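PDB 5E3E: large exoprotein involved in heme utilization or adhesion from Yersinia kristensenii ATCC 33638, which probably acts as the RNase A-like toxin domain of a contact-dependent inhibition system, cleaving RNA in target cells unless blocked by its immunity protein. Local coordinates for residues L16-R19 with V20-G23; F31-R34 with T35-E38. All coordinates share one frame; numbering follows the deposited sequence.

Overall arrangement
Both contacts are local turns of chain at helix ends, and together they illustrate how a helix can be finished and started within a few residues. Contact 1 (16-19 with 20-23) closes helix 13-19; strand 27-31 then leads to contact 2 (31-34 with 35-38), which opens helix 34-47. Their centres lie 21 Å apart, and their nearest atoms are about 7 Å from each other without touching. Contact 1 is the more peripheral, its centre 18 Å from that of the chain against 11 Å for contact 2. The bound sodium ion, held by S70, T89 and N90, lies about 12 Å from the F31 side chain, so contact 2 stands beyond its coordination shell.

Contact 1: L16-R19 with V20-G23; sequences LLNR and VSTG
S21 reaches back from the loop to the last turn of helix 13-19, its OG donating to L17 O at 3.0 Å. The hydroxyl sits between the backbone N and the carbonyl carbon (chi1 51°), which folds it over the helix end and lets it meet L17 O at a C=O...donor angle of 136°, somewhat out of the carbonyl plane. Next to it, N18 O faces three successive amides: S21 N at 3.3 Å, from above the carbonyl plane, and, more weakly, T22 N and G23 N, the last at 3.3 Å but nearly straight. V20 N adds weak bonds to L16 O and L17 O. On the apolar side V20 CG2 lies 4.3 Å from L17 CD2, and both side chains rest on V78 of strand 75-79. Farther out, the extended R19 chain carries its guanidinium away from the turn to R7 O, while R80 bonds to the carbonyl oxygens of S21 and G23 and so ties the loop to the chain beyond strand 75-79. With several long bonds spread over the carbonyls of L16 to N18, the helix end appears to be held by many modest interactions, supplemented by a serine hydroxyl.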
loop_
_atom_site.group_PDB
_atom_site.type_symbol
_atom_site.label_atom_id
_atom_site.label_comp_id
_atom_site.label_asym_id
_atom_site.label_seq_id
_atom_site.Cartn_x
_atom_site.Cartn_y
_atom_site.Cartn_z
ATOM N N LEU B 16 -16.938 4.382 -3.133
ATOM C CA LEU B 16 -15.681 3.884 -3.716
ATOM C C LEU B 16 -15.425 4.486 -5.090
ATOM O O LEU B 16 -14.302 4.920 -5.385
ATOM C CB LEU B 16 -15.674 2.356 -3.780
ATOM C CG LEU B 16 -15.844 1.671 -2.421
ATOM C CD1 LEU B 16 -15.786 0.199 -2.702
ATOM C CD2 LEU B 16 -14.754 2.066 -1.439
ATOM N N LEU B 17 -16.480 4.615 -5.892
ATOM C CA LEU B 17 -16.363 5.178 -7.220
ATOM C C LEU B 17 -15.983 6.635 -7.182
ATOM O O LEU B 17 -15.256 7.119 -8.046
ATOM C CB LEU B 17 -17.628 4.922 -8.071
ATOM C CG LEU B 17 -17.779 3.480 -8.578
ATOM C CD1 LEU B 17 -19.190 3.215 -9.108
ATOM C CD2 LEU B 17 -16.761 3.162 -9.645
ATOM N N ASN B 18 -16.452 7.359 -6.177
ATOM C CA ASN B 18 -16.028 8.723 -6.020
ATOM C C ASN B 18 -14.514 8.850 -5.739
ATOM O O ASN B 18 -13.859 9.738 -6.250
ATOM C CB ASN B 18 -16.850 9.363 -4.900
ATOM C CG ASN B 18 -16.602 10.853 -4.787
ATOM O OD1 ASN B 18 -15.957 11.308 -3.853
ATOM N ND2 ASN B 18 -16.982 11.582 -5.805
ATOM N N ARG B 19 -13.962 7.954 -4.940
ATOM C CA ARG B 19 -12.521 7.995 -4.646
ATOM C C ARG B 19 -11.664 7.790 -5.890
ATOM O O ARG B 19 -10.587 8.396 -6.019
ATOM C CB ARG B 19 -12.166 6.940 -3.626
ATOM C CG ARG B 19 -12.803 7.147 -2.271
ATOM C CD ARG B 19 -12.483 5.968 -1.387
ATOM N NE ARG B 19 -13.153 6.110 -0.107
ATOM C CZ ARG B 19 -13.122 5.225 0.885
ATOM N NH1 ARG B 19 -12.422 4.108 0.807
ATOM N NH2 ARG B 19 -13.801 5.480 1.986
ATOM N N VAL B 20 -12.118 6.957 -6.825
ATOM C CA VAL B 20 -11.333 6.698 -8.029
ATOM C C VAL B 20 -11.616 7.660 -9.178
ATOM O O VAL B 20 -11.085 7.473 -10.269
ATOM C CB VAL B 20 -11.448 5.260 -8.539
ATOM C CG1 VAL B 20 -10.899 4.308 -7.509
ATOM C CG2 VAL B 20 -12.871 4.901 -8.941
ATOM N N SER B 21 -12.471 8.655 -8.989
ATOM C CA SER B 21 -12.682 9.640 -10.063
ATOM C C SER B 21 -12.185 10.981 -9.583
ATOM O O SER B 21 -11.134 11.459 -10.019
ATOM C CB SER B 21 -14.148 9.655 -10.497
ATOM O OG SER B 21 -14.993 9.787 -9.385
ATOM N N THR B 22 -12.903 11.555 -8.641
ATOM C CA THR B 22 -12.496 12.814 -7.988
ATOM C C THR B 22 -11.212 12.677 -7.144
ATOM O O THR B 22 -10.357 13.576 -7.115
ATOM C CB THR B 22 -13.645 13.293 -7.089
ATOM O OG1 THR B 22 -14.859 13.397 -7.885
ATOM C CG2 THR B 22 -13.305 14.645 -6.415
ATOM N N GLY B 23 -11.096 11.566 -6.432
ATOM C CA GLY B 23 -9.883 11.284 -5.652
ATOM C C GLY B 23 -8.719 10.898 -6.531
ATOM O O GLY B 23 -8.808 11.005 -7.775
#

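Contact 2: F31-R34 with T35-E38; sequences FTDR and TTAE
D33 and T36 set their side chains at about a right angle, and one carboxylate oxygen takes both donors of the threonine. T36 N reaches D33 OD1 at 2.9 Å, nearly in line with the C-O bond, whereas T36 OG1 comes to the same oxygen from above the carboxylate plane at 2.6 Å. The aspartate torsion (chi1 47°) folds CG back over its own main chain, and T36 turns OG1 to the side of its backbone N (chi1 -56°), which brings hydroxyl and amide to OD1 together. A water bound to T32 OG1 also donates weakly to T36 OG1.

This is a helix N-cap: D33 stands just before helix 34-47 and its side chain accepts from T36 N in the first turn, the capping bond. D33 O receives A37 N at 3.0 Å, in the carbonyl plane, and R34 O receives E38 N at 2.9 Å, so regular helical bonding takes over directly. The negative carboxylate at this amino-terminal end probably also suits the helix dipole.

Beneath the cap, F31 turns one ring face to A37, whose CA makes a CH-pi contact 4.1 Å from the ring centroid, while A37 CB packs against F31 CD2; I74 touches both F31 and T36. On the outer side R34 and E38 run obliquely past each other, their guanidinium and carboxylate planes 44° apart. E38 OE2 lies 3.4 Å from R34 CG but 3.9 Å from R34 NE, a long salt bridge of charges alone, with no N-H aimed at the oxygen.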
loop_
_atom_site.group_PDB
_atom_site.type_symbol
_atom_site.label_atom_id
_atom_site.label_comp_id
_atom_site.label_asym_id
_atom_site.label_seq_id
_atom_site.Cartn_x
_atom_site.Cartn_y
_atom_site.Cartn_z
ATOM N N PHE B 31 -14.187 -4.061 2.663
ATOM C CA PHE B 31 -14.717 -5.322 3.181
ATOM C C PHE B 31 -16.241 -5.248 3.186
ATOM O O PHE B 31 -16.831 -4.180 3.336
ATOM C CB PHE B 31 -14.248 -5.594 4.603
ATOM C CG PHE B 31 -12.775 -5.817 4.720
ATOM C CD1 PHE B 31 -12.199 -7.003 4.251
ATOM C CD2 PHE B 31 -11.957 -4.838 5.258
ATOM C CE1 PHE B 31 -10.851 -7.211 4.370
ATOM C CE2 PHE B 31 -10.622 -5.050 5.383
ATOM C CZ PHE B 31 -10.057 -6.237 4.914
ATOM N N THR B 32 -16.869 -6.391 3.000
ATOM C CA THR B 32 -18.338 -6.470 2.938
ATOM C C THR B 32 -18.991 -5.881 4.188
ATOM O O THR B 32 -19.986 -5.191 4.105
ATOM C CB THR B 32 -18.747 -7.917 2.829
ATOM O OG1 THR B 32 -18.130 -8.456 1.662
ATOM C CG2 THR B 32 -20.273 -8.057 2.682
ATOM N N ASP B 33 -18.448 -6.227 5.341
ATOM C CA ASP B 33 -19.051 -5.821 6.617
ATOM C C ASP B 33 -18.070 -5.987 7.730
ATOM O O ASP B 33 -16.985 -6.500 7.518
ATOM C CB ASP B 33 -20.337 -6.623 6.919
ATOM C CG ASP B 33 -20.181 -8.115 6.704
ATOM O OD1 ASP B 33 -19.217 -8.717 7.208
ATOM O OD2 ASP B 33 -21.070 -8.703 6.039
ATOM N N ARG B 34 -18.460 -5.559 8.933
ATOM C CA ARG B 34 -17.559 -5.613 10.096
ATOM C C ARG B 34 -17.163 -7.027 10.477
ATOM O O ARG B 34 -16.011 -7.295 10.781
ATOM C CB ARG B 34 -18.185 -4.869 11.301
ATOM C CG ARG B 34 -17.180 -4.542 12.412
ATOM C CD ARG B 34 -17.734 -3.547 13.443
ATOM N NE ARG B 34 -16.731 -2.517 13.792
ATOM C CZ ARG B 34 -16.878 -1.583 14.736
ATOM N NH1 ARG B 34 -17.980 -1.528 15.481
ATOM N NH2 ARG B 34 -15.900 -0.703 14.945
ATOM N N THR B 35 -18.096 -7.968 10.429
ATOM C CA THR B 35 -17.763 -9.335 10.779
ATOM C C THR B 35 -16.676 -9.889 9.867
ATOM O O THR B 35 -15.761 -10.572 10.321
ATOM C CB THR B 35 -19.019 -10.221 10.719
ATOM O OG1 THR B 35 -19.900 -9.770 11.732
ATOM C CG2 THR B 35 -18.700 -11.680 10.976
ATOM N N THR B 36 -16.780 -9.582 8.586
ATOM C CA THR B 36 -15.784 -10.011 7.613
ATOM C C THR B 36 -14.440 -9.319 7.840
ATOM O O THR B 36 -13.409 -9.964 7.814
ATOM C CB THR B 36 -16.295 -9.736 6.190
ATOM O OG1 THR B 36 -17.563 -10.388 6.011
ATOM C CG2 THR B 36 -15.314 -10.217 5.165
ATOM N N ALA B 37 -14.456 -8.008 8.064
ATOM C CA ALA B 37 -13.209 -7.277 8.284
ATOM C C ALA B 37 -12.494 -7.831 9.491
ATOM O O ALA B 37 -11.268 -7.977 9.488
ATOM C CB ALA B 37 -13.482 -5.819 8.477
ATOM N N GLU B 38 -13.256 -8.103 10.546
ATOM C CA GLU B 38 -12.672 -8.634 11.774
ATOM C C GLU B 38 -12.105 -10.038 11.557
ATOM O O GLU B 38 -11.016 -10.347 12.037
ATOM C CB GLU B 38 -13.693 -8.599 12.920
ATOM C CG GLU B 38 -13.832 -7.204 13.538
ATOM C CD GLU B 38 -14.909 -7.091 14.609
ATOM O OE1 GLU B 38 -15.363 -8.121 15.167
ATOM O OE2 GLU B 38 -15.312 -5.949 14.903
HETATM O O HOH W 1 -18.067 -11.434 2.753
#